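Local structure of peroxisomal membrane protein PEX15 (Saccharomyces cerevisiae, 5VXV) at residues T139-V144 with K186-S191; E148-F153 with D198-S203; F129-I134 with K176-L181. The protein anchors the AAA ATPases PEX1 and PEX6 to the peroxisomal membrane, where their complex extracts the receptor PEX5. One frame throughout, in Å; residues are numbered along the deposited sequence. Where two conformers were deposited one is given.

The chain fragment, part of the predicted cytoplasmic domain, is mostly helical, and the three contacts lie in its C-terminal half. From the N terminus, the first segments come in the order 129-134, 139-144 and 148-153. Their partners follow in the same order: 176-181, 186-191 and 198-203. Each contact closes a loop of just over forty residues, and every loop crosses the other two. Interaction 3 joins helix 112-136 to the turn after helix 168-177. Interaction 1 joins the start of helix 143-161 to the chain after helix 181-187. Interaction 2 packs helix 143-161 against helix 196-217. Tyr133 OH links interactions 3 and 1 by a hydrogen bond to Asp142 N.

Interaction 1 (T139-V144 with K186-S191); sequences TTIDVV and KGLYLS
Val143 meets Leu190 through one methyl each: Val143 CG1 lies 3.4 Å from Leu190 CD2. This is tighter than usual van der Waals contact, but Val143 was modelled in two conformers, so the closeness is doubtful. The branches of Val143 divide the work. CG1 stands anti to the backbone N (chi1 164°) and turns to Leu190, while CG2 rests 4.1 Å from Leu188 CB. Val143 therefore bridges two leucines that flank Tyr189 in sequence. Leu190 CD2 also reaches the next residue of the helix, 3.9 Å from Val144 CG2, and these two side chains cross at about a right angle. A second patch lies before the helix. There Leu188 CD1 sits 3.7 Å from Ile141 CG2 and also touches Ile141 CB and CG1, so a single methyl spans the branch point of the isoleucine.

The contact across the segments is apolar, and polar bonds nearby probably help to position it. Asp142 is the N-cap of helix 143-161: its OD1 accepts from Gly145 N. Its own backbone N is hydrogen-bonded to Tyr133 OH. The backbone of Leu188 is hydrogen-bonded with Ile196.

This is packing at the surface of the helical domain. It joins the start of helix 143-161 to the chain leaving helix 181-187, and Ile196, at the start of helix 196-217, touches both Val143 and Leu188.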
loop_
_atom_site.group_PDB
_atom_site.type_symbol
_atom_site.label_atom_id
_atom_site.label_comp_id
_atom_site.label_asym_id
_atom_site.label_seq_id
_atom_site.Cartn_x
_atom_site.Cartn_y
_atom_site.Cartn_z
ATOM N N THR A 139 -8.755 20.340 4.878
ATOM C CA THR A 139 -9.736 21.073 4.073
ATOM C C THR A 139 -9.932 20.413 2.708
ATOM O O THR A 139 -10.949 20.650 2.049
ATOM C CB THR A 139 -9.355 22.555 3.898
ATOM O OG1 THR A 139 -9.328 23.204 5.177
ATOM C CG2 THR A 139 -10.352 23.290 3.001
ATOM N N THR A 140 -8.992 19.573 2.279
ATOM C CA THR A 140 -9.087 18.887 0.990
ATOM C C THR A 140 -8.726 17.407 1.137
ATOM O O THR A 140 -7.911 16.861 0.390
ATOM C CB THR A 140 -8.191 19.559 -0.052
ATOM O OG1 THR A 140 -6.828 19.543 0.388
ATOM C CG2 THR A 140 -8.619 21.003 -0.281
ATOM N N ILE A 141 -9.367 16.726 2.097
ATOM C CA ILE A 141 -9.079 15.327 2.407
ATOM C C ILE A 141 -9.893 14.407 1.507
ATOM O O ILE A 141 -11.094 14.614 1.299
ATOM C CB ILE A 141 -9.379 15.020 3.889
ATOM C CG1 ILE A 141 -8.491 15.852 4.819
ATOM C CG2 ILE A 141 -9.210 13.519 4.171
ATOM C CD1 ILE A 141 -7.039 15.407 4.889
ATOM N N ASP A 142 -9.234 13.366 0.997
ATOM C CA ASP A 142 -9.893 12.233 0.342
ATOM C C ASP A 142 -10.344 11.278 1.442
ATOM O O ASP A 142 -9.553 10.483 1.954
ATOM C CB ASP A 142 -8.935 11.565 -0.640
ATOM C CG ASP A 142 -9.520 10.326 -1.297
ATOM O OD1 ASP A 142 -10.656 9.929 -0.970
ATOM O OD2 ASP A 142 -8.817 9.737 -2.145
ATOM N N VAL A 143 -11.624 11.363 1.806
ATOM C CA VAL A 143 -12.133 10.632 2.966
ATOM C C VAL A 143 -11.998 9.128 2.755
ATOM O O VAL A 143 -11.520 8.400 3.633
ATOM C CB VAL A 143 -13.591 11.044 3.249
ATOM C CG1 VAL A 143 -14.285 10.058 4.179
ATOM C CG2 VAL A 143 -13.630 12.443 3.847
ATOM N N VAL A 144 -12.416 8.639 1.586
ATOM C CA VAL A 144 -12.383 7.200 1.331
ATOM C C VAL A 144 -10.945 6.707 1.237
ATOM O O VAL A 144 -10.600 5.646 1.775
ATOM C CB VAL A 144 -13.187 6.860 0.063
ATOM C CG1 VAL A 144 -13.061 5.374 -0.274
ATOM C CG2 VAL A 144 -14.646 7.229 0.259
ATOM N N LYS A 186 -12.442 11.845 13.378
ATOM C CA LYS A 186 -13.774 12.018 13.950
ATOM C C LYS A 186 -14.560 13.137 13.282
ATOM O O LYS A 186 -15.794 13.133 13.352
ATOM C CB LYS A 186 -13.688 12.313 15.451
ATOM C CG LYS A 186 -13.270 11.130 16.307
ATOM C CD LYS A 186 -13.402 11.449 17.795
ATOM C CE LYS A 186 -14.857 11.447 18.250
ATOM N NZ LYS A 186 -14.987 11.622 19.723
ATOM N N GLY A 187 -13.882 14.092 12.650
ATOM C CA GLY A 187 -14.526 15.232 12.038
ATOM C C GLY A 187 -14.805 15.094 10.561
ATOM O O GLY A 187 -15.384 16.011 9.969
ATOM N N LEU A 188 -14.411 13.983 9.947
ATOM C CA LEU A 188 -14.646 13.716 8.536
ATOM C C LEU A 188 -15.606 12.543 8.409
ATOM O O LEU A 188 -15.490 11.555 9.141
ATOM C CB LEU A 188 -13.334 13.408 7.815
ATOM C CG LEU A 188 -12.297 14.529 7.848
ATOM C CD1 LEU A 188 -10.941 14.001 7.417
ATOM C CD2 LEU A 188 -12.731 15.686 6.964
ATOM N N TYR A 189 -16.550 12.649 7.476
ATOM C CA TYR A 189 -17.688 11.743 7.428
ATOM C C TYR A 189 -17.744 10.995 6.106
ATOM O O TYR A 189 -17.630 11.598 5.033
ATOM C CB TYR A 189 -18.986 12.511 7.667
ATOM C CG TYR A 189 -19.071 13.022 9.081
ATOM C CD1 TYR A 189 -19.548 12.209 10.099
ATOM C CD2 TYR A 189 -18.642 14.299 9.406
ATOM C CE1 TYR A 189 -19.615 12.663 11.399
ATOM C CE2 TYR A 189 -18.705 14.761 10.705
ATOM C CZ TYR A 189 -19.190 13.937 11.697
ATOM O OH TYR A 189 -19.257 14.392 12.993
ATOM N N LEU A 190 -17.917 9.677 6.204
ATOM C CA LEU A 190 -18.222 8.847 5.048
ATOM C C LEU A 190 -19.701 8.903 4.702
ATOM O O LEU A 190 -20.071 8.775 3.530
ATOM C CB LEU A 190 -17.796 7.407 5.333
ATOM C CG LEU A 190 -16.282 7.220 5.433
ATOM C CD1 LEU A 190 -15.918 6.101 6.392
ATOM C CD2 LEU A 190 -15.708 6.948 4.052
ATOM N N SER A 191 -20.546 9.092 5.710
ATOM C CA SER A 191 -21.979 9.278 5.539
ATOM C C SER A 191 -22.483 9.995 6.783
ATOM O O SER A 191 -21.730 10.227 7.730
ATOM C CB SER A 191 -22.699 7.944 5.322
ATOM O OG SER A 191 -22.446 7.049 6.393
#

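Interaction 2 (E148-F153 with D198-S203); sequences ELIEIF and DAILNS
Glu151 and Ile200 mark the nearest backbone approach of two helices that run in roughly the same direction, their segment axes 10.5 Å apart at closest and inclined by 34°. The contact has a polar half and an apolar half.

In the polar half, Glu151 reaches across with its carboxylate. Its CG lies beside the backbone N (chi1 -70°) and the chain is extended beyond it, which brings OE2 to 2.8 Å from Ser203 OG. The two atoms are within hydrogen-bonding range, but the serine proton has a second possible acceptor, Ala199 O, 3.1 Å from Ser203 OG and one turn back in the same helix. The choice between them is not settled. A water completes a ring between the carboxylate and the serine. It donates to Glu151 OE1 at 2.9 Å and to Ser203 OG at 3.2 Å, so it bridges the two helices. Gln147 NE2 also bonds to Glu151 OE2, from one turn earlier in helix 143-161. Both carboxylate oxygens thus have partners, which probably limits rotation of the group.

In the apolar half, Ile200 CD1 presses against the branch point of Ile150, 3.6 Å from CG2 and 3.7 Å from CB. The side chains meet at about a right angle. Both isoleucines are buried.

Helix 143-161 lies between helix 196-217 and helix 112-136 here. Ile150 also touches Ile130 of helix 112-136, and Ile200 touches Tyr171 of helix 168-177.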
loop_
_atom_site.group_PDB
_atom_site.type_symbol
_atom_site.label_atom_id
_atom_site.label_comp_id
_atom_site.label_asym_id
_atom_site.label_seq_id
_atom_site.Cartn_x
_atom_site.Cartn_y
_atom_site.Cartn_z
ATOM N N GLU A 148 -8.994 4.000 3.769
ATOM C CA GLU A 148 -8.249 2.854 3.255
ATOM C C GLU A 148 -6.816 2.859 3.766
ATOM O O GLU A 148 -6.271 1.807 4.123
ATOM C CB GLU A 148 -8.270 2.852 1.723
ATOM C CG GLU A 148 -7.574 1.641 1.100
ATOM C CD GLU A 148 -7.649 1.623 -0.417
ATOM O OE1 GLU A 148 -7.049 2.506 -1.064
ATOM O OE2 GLU A 148 -8.314 0.720 -0.967
ATOM N N LEU A 149 -6.187 4.035 3.801
ATOM C CA LEU A 149 -4.804 4.138 4.257
ATOM C C LEU A 149 -4.664 3.658 5.698
ATOM O O LEU A 149 -3.754 2.886 6.025
ATOM C CB LEU A 149 -4.323 5.583 4.114
ATOM C CG LEU A 149 -2.946 5.915 4.691
ATOM C CD1 LEU A 149 -1.858 5.095 4.012
ATOM C CD2 LEU A 149 -2.670 7.404 4.558
ATOM N N ILE A 150 -5.557 4.107 6.581
ATOM C CA ILE A 150 -5.466 3.692 7.976
ATOM C C ILE A 150 -5.738 2.199 8.100
ATOM O O ILE A 150 -5.110 1.504 8.907
ATOM C CB ILE A 150 -6.423 4.519 8.854
ATOM C CG1 ILE A 150 -6.153 6.019 8.687
ATOM C CG2 ILE A 150 -6.278 4.117 10.319
ATOM C CD1 ILE A 150 -4.733 6.452 9.016
ATOM N N GLU A 151 -6.658 1.674 7.292
ATOM C CA GLU A 151 -6.982 0.257 7.399
ATOM C C GLU A 151 -5.861 -0.618 6.845
ATOM O O GLU A 151 -5.666 -1.740 7.324
ATOM C CB GLU A 151 -8.324 -0.016 6.719
ATOM C CG GLU A 151 -9.484 0.595 7.509
ATOM C CD GLU A 151 -10.850 0.128 7.054
ATOM O OE1 GLU A 151 -10.930 -0.603 6.045
ATOM O OE2 GLU A 151 -11.847 0.501 7.714
ATOM N N ILE A 152 -5.088 -0.125 5.872
ATOM C CA ILE A 152 -3.866 -0.831 5.485
ATOM C C ILE A 152 -2.917 -0.910 6.673
ATOM O O ILE A 152 -2.388 -1.976 7.004
ATOM C CB ILE A 152 -3.191 -0.145 4.283
ATOM C CG1 ILE A 152 -4.045 -0.285 3.024
ATOM C CG2 ILE A 152 -1.804 -0.747 4.032
ATOM C CD1 ILE A 152 -3.590 0.602 1.878
ATOM N N PHE A 153 -2.683 0.228 7.327
ATOM C CA PHE A 153 -1.771 0.260 8.464
ATOM C C PHE A 153 -2.194 -0.743 9.530
ATOM O O PHE A 153 -1.373 -1.523 10.025
ATOM C CB PHE A 153 -1.716 1.678 9.037
ATOM C CG PHE A 153 -0.722 1.847 10.153
ATOM C CD1 PHE A 153 -1.091 1.611 11.465
ATOM C CD2 PHE A 153 0.576 2.251 9.888
ATOM C CE1 PHE A 153 -0.182 1.766 12.494
ATOM C CE2 PHE A 153 1.489 2.409 10.915
ATOM C CZ PHE A 153 1.109 2.164 12.218
ATOM N N ASP A 198 -15.441 6.239 13.198
ATOM C CA ASP A 198 -16.523 5.275 13.380
ATOM C C ASP A 198 -16.340 4.077 12.456
ATOM O O ASP A 198 -16.448 2.922 12.883
ATOM C CB ASP A 198 -17.878 5.937 13.119
ATOM C CG ASP A 198 -18.184 7.068 14.083
ATOM O OD1 ASP A 198 -17.658 7.056 15.218
ATOM O OD2 ASP A 198 -18.965 7.971 13.703
ATOM N N ALA A 199 -16.052 4.340 11.181
ATOM C CA ALA A 199 -15.949 3.262 10.204
ATOM C C ALA A 199 -14.773 2.344 10.508
ATOM O O ALA A 199 -14.894 1.118 10.401
ATOM C CB ALA A 199 -15.823 3.847 8.798
ATOM N N ILE A 200 -13.623 2.913 10.880
ATOM C CA ILE A 200 -12.449 2.094 11.173
ATOM C C ILE A 200 -12.723 1.188 12.366
ATOM O O ILE A 200 -12.406 -0.007 12.348
ATOM C CB ILE A 200 -11.219 2.988 11.411
ATOM C CG1 ILE A 200 -10.826 3.688 10.109
ATOM C CG2 ILE A 200 -10.042 2.174 11.950
ATOM C CD1 ILE A 200 -9.806 4.787 10.285
ATOM N N LEU A 201 -13.306 1.744 13.430
ATOM C CA LEU A 201 -13.596 0.931 14.607
ATOM C C LEU A 201 -14.592 -0.174 14.278
ATOM O O LEU A 201 -14.461 -1.302 14.770
ATOM C CB LEU A 201 -14.111 1.816 15.741
ATOM C CG LEU A 201 -13.074 2.794 16.299
ATOM C CD1 LEU A 201 -13.741 3.870 17.140
ATOM C CD2 LEU A 201 -12.021 2.056 17.116
ATOM N N ASN A 202 -15.586 0.124 13.438
ATOM C CA ASN A 202 -16.520 -0.911 13.003
ATOM C C ASN A 202 -15.804 -1.986 12.196
ATOM O O ASN A 202 -16.066 -3.184 12.368
ATOM C CB ASN A 202 -17.651 -0.289 12.185
ATOM C CG ASN A 202 -18.686 -1.310 11.754
ATOM O OD1 ASN A 202 -19.444 -1.825 12.577
ATOM N ND2 ASN A 202 -18.730 -1.602 10.459
ATOM N N SER A 203 -14.893 -1.579 11.308
ATOM C CA SER A 203 -14.125 -2.554 10.541
ATOM C C SER A 203 -13.302 -3.451 11.458
ATOM O O SER A 203 -13.201 -4.660 11.224
ATOM C CB SER A 203 -13.217 -1.844 9.537
ATOM O OG SER A 203 -13.975 -1.174 8.545
HETATM O O HOH W 1 -13.574 -1.415 5.336
#

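Interaction 3 (F129-I134 with K176-L181); sequences FIFVYI and KTLPKL
Leu178 enters against helix 112-136 and spreads its two methyls over neighbouring residues. CD1 lies 3.8 Å from Ile130 CG2, and CD2 lies 3.9 Å from Phe131 CB. Leu178 was modelled in two conformers, and this describes one of them.

The inner side is the close-packed, buried one. Ile130, Ile134 and Leu181 are all buried. Ile130 CG2 is shared by the two leucines: Leu181 CD1 lies 3.9 Å from the same methyl. Ile130 meets Leu178 at about a right angle and Leu181 at a slant. Ile134 comes in from one turn further along the helix. Its CG1 sits between the backbone N and the carbonyl carbon (chi1 65°), and the chain then extends to place CD1 3.8 Å from Lys180 CB. The same methyl is 4.0 Å from Leu181 CA, so it packs against the backbone of the turn as well as its side chains.

The outer side lies on the surface, at similar distances; Phe131 and Lys180 are both exposed. Here the extended Lys180 runs past the Phe131 ring at a slant. Its CD is 3.9 Å from Phe131 CE1, and CE is almost as near. The contact is made mainly by the aliphatic CD and CE of the lysine.

A type I beta turn from Leu178 to Leu181 brings the two leucines to the same helix. Leu181 N bonds to Leu178 O at 2.9 Å across it. Within the turn, Lys180 O accepts from Thr184 OG1.

The turn links helix 168-177 to helix 181-187, and Leu181 packs back on Leu174 and Cys175. Helix 143-161 adjoins the buried side, with Leu149 on Ile130 and Leu146 on Ile134.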
loop_
_atom_site.group_PDB
_atom_site.type_symbol
_atom_site.label_atom_id
_atom_site.label_comp_id
_atom_site.label_asym_id
_atom_site.label_seq_id
_atom_site.Cartn_x
_atom_site.Cartn_y
_atom_site.Cartn_z
ATOM N N PHE A 129 3.932 9.550 6.979
ATOM C CA PHE A 129 3.164 10.063 5.851
ATOM C C PHE A 129 1.751 10.443 6.268
ATOM O O PHE A 129 1.200 11.433 5.773
ATOM C CB PHE A 129 3.094 9.051 4.714
ATOM C CG PHE A 129 2.156 9.477 3.635
ATOM C CD1 PHE A 129 2.530 10.461 2.738
ATOM C CD2 PHE A 129 0.878 8.954 3.557
ATOM C CE1 PHE A 129 1.663 10.892 1.767
ATOM C CE2 PHE A 129 0.006 9.382 2.583
ATOM C CZ PHE A 129 0.398 10.354 1.690
ATOM N N ILE A 130 1.134 9.655 7.150
ATOM C CA ILE A 130 -0.211 9.982 7.614
ATOM C C ILE A 130 -0.235 11.384 8.209
ATOM O O ILE A 130 -1.156 12.168 7.949
ATOM C CB ILE A 130 -0.707 8.922 8.616
ATOM C CG1 ILE A 130 -0.958 7.594 7.894
ATOM C CG2 ILE A 130 -1.992 9.380 9.302
ATOM C CD1 ILE A 130 -1.124 6.407 8.823
ATOM N N PHE A 131 0.779 11.731 9.007
ATOM C CA PHE A 131 0.838 13.076 9.572
ATOM C C PHE A 131 0.949 14.121 8.471
ATOM O O PHE A 131 0.262 15.150 8.502
ATOM C CB PHE A 131 2.014 13.200 10.543
ATOM C CG PHE A 131 2.195 14.591 11.092
ATOM C CD1 PHE A 131 1.544 14.985 12.247
ATOM C CD2 PHE A 131 3.002 15.511 10.442
ATOM C CE1 PHE A 131 1.696 16.262 12.748
ATOM C CE2 PHE A 131 3.156 16.793 10.940
ATOM C CZ PHE A 131 2.503 17.166 12.097
ATOM N N VAL A 132 1.831 13.885 7.496
ATOM C CA VAL A 132 1.965 14.811 6.374
ATOM C C VAL A 132 0.621 14.997 5.684
ATOM O O VAL A 132 0.212 16.122 5.375
ATOM C CB VAL A 132 3.038 14.312 5.388
ATOM C CG1 VAL A 132 3.029 15.147 4.104
ATOM C CG2 VAL A 132 4.415 14.362 6.031
ATOM N N TYR A 133 -0.086 13.894 5.431
ATOM C CA TYR A 133 -1.310 13.978 4.644
ATOM C C TYR A 133 -2.389 14.767 5.377
ATOM O O TYR A 133 -3.005 15.671 4.802
ATOM C CB TYR A 133 -1.823 12.582 4.286
ATOM C CG TYR A 133 -3.038 12.654 3.390
ATOM C CD1 TYR A 133 -2.904 12.849 2.023
ATOM C CD2 TYR A 133 -4.315 12.569 3.915
ATOM C CE1 TYR A 133 -4.011 12.938 1.202
ATOM C CE2 TYR A 133 -5.429 12.658 3.105
ATOM C CZ TYR A 133 -5.272 12.846 1.750
ATOM O OH TYR A 133 -6.385 12.937 0.947
ATOM N N ILE A 134 -2.644 14.437 6.647
ATOM C CA ILE A 134 -3.749 15.083 7.348
ATOM C C ILE A 134 -3.431 16.536 7.683
ATOM O O ILE A 134 -4.348 17.315 7.964
ATOM C CB ILE A 134 -4.140 14.304 8.620
ATOM C CG1 ILE A 134 -3.012 14.320 9.658
ATOM C CG2 ILE A 134 -4.533 12.874 8.255
ATOM C CD1 ILE A 134 -3.393 13.696 10.989
ATOM N N LYS A 176 -2.305 7.768 19.717
ATOM C CA LYS A 176 -1.449 8.340 20.751
ATOM C C LYS A 176 -0.088 8.743 20.197
ATOM O O LYS A 176 0.522 9.691 20.704
ATOM C CB LYS A 176 -1.281 7.351 21.907
ATOM C CG LYS A 176 -2.538 7.176 22.753
ATOM C CD LYS A 176 -2.317 6.178 23.882
ATOM C CE LYS A 176 -3.549 6.047 24.766
ATOM N N THR A 177 0.402 8.047 19.170
ATOM C CA THR A 177 1.627 8.466 18.496
ATOM C C THR A 177 1.391 9.636 17.555
ATOM O O THR A 177 2.323 10.399 17.283
ATOM C CB THR A 177 2.233 7.309 17.695
ATOM O OG1 THR A 177 1.420 7.044 16.546
ATOM C CG2 THR A 177 2.340 6.047 18.541
ATOM N N LEU A 178 0.162 9.789 17.065
ATOM C CA LEU A 178 -0.203 10.837 16.111
ATOM C C LEU A 178 -1.400 11.577 16.687
ATOM O O LEU A 178 -2.550 11.326 16.299
ATOM C CB LEU A 178 -0.521 10.263 14.730
ATOM C CG LEU A 178 0.637 9.794 13.842
ATOM C CD1 LEU A 178 0.096 9.385 12.481
ATOM C CD2 LEU A 178 1.710 10.864 13.684
ATOM N N PRO A 179 -1.169 12.499 17.628
ATOM C CA PRO A 179 -2.300 13.135 18.330
ATOM C C PRO A 179 -3.271 13.875 17.426
ATOM O O PRO A 179 -4.429 14.060 17.820
ATOM C CB PRO A 179 -1.608 14.092 19.311
ATOM C CG PRO A 179 -0.248 13.510 19.506
ATOM C CD PRO A 179 0.127 12.926 18.181
ATOM N N LYS A 180 -2.851 14.313 16.239
ATOM C CA LYS A 180 -3.774 14.978 15.325
ATOM C C LYS A 180 -4.769 14.021 14.684
ATOM O O LYS A 180 -5.727 14.487 14.057
ATOM C CB LYS A 180 -3.007 15.696 14.210
ATOM C CG LYS A 180 -2.389 17.028 14.597
ATOM C CD LYS A 180 -1.826 17.730 13.367
ATOM C CE LYS A 180 -1.082 19.005 13.730
ATOM N NZ LYS A 180 -0.692 19.792 12.528
ATOM N N LEU A 181 -4.579 12.708 14.825
ATOM C CA LEU A 181 -5.294 11.767 13.967
ATOM C C LEU A 181 -6.759 11.618 14.368
ATOM O O LEU A 181 -7.657 11.784 13.536
ATOM C CB LEU A 181 -4.600 10.404 13.982
ATOM C CG LEU A 181 -5.173 9.386 12.992
ATOM C CD1 LEU A 181 -5.123 9.907 11.558
ATOM C CD2 LEU A 181 -4.427 8.069 13.102
#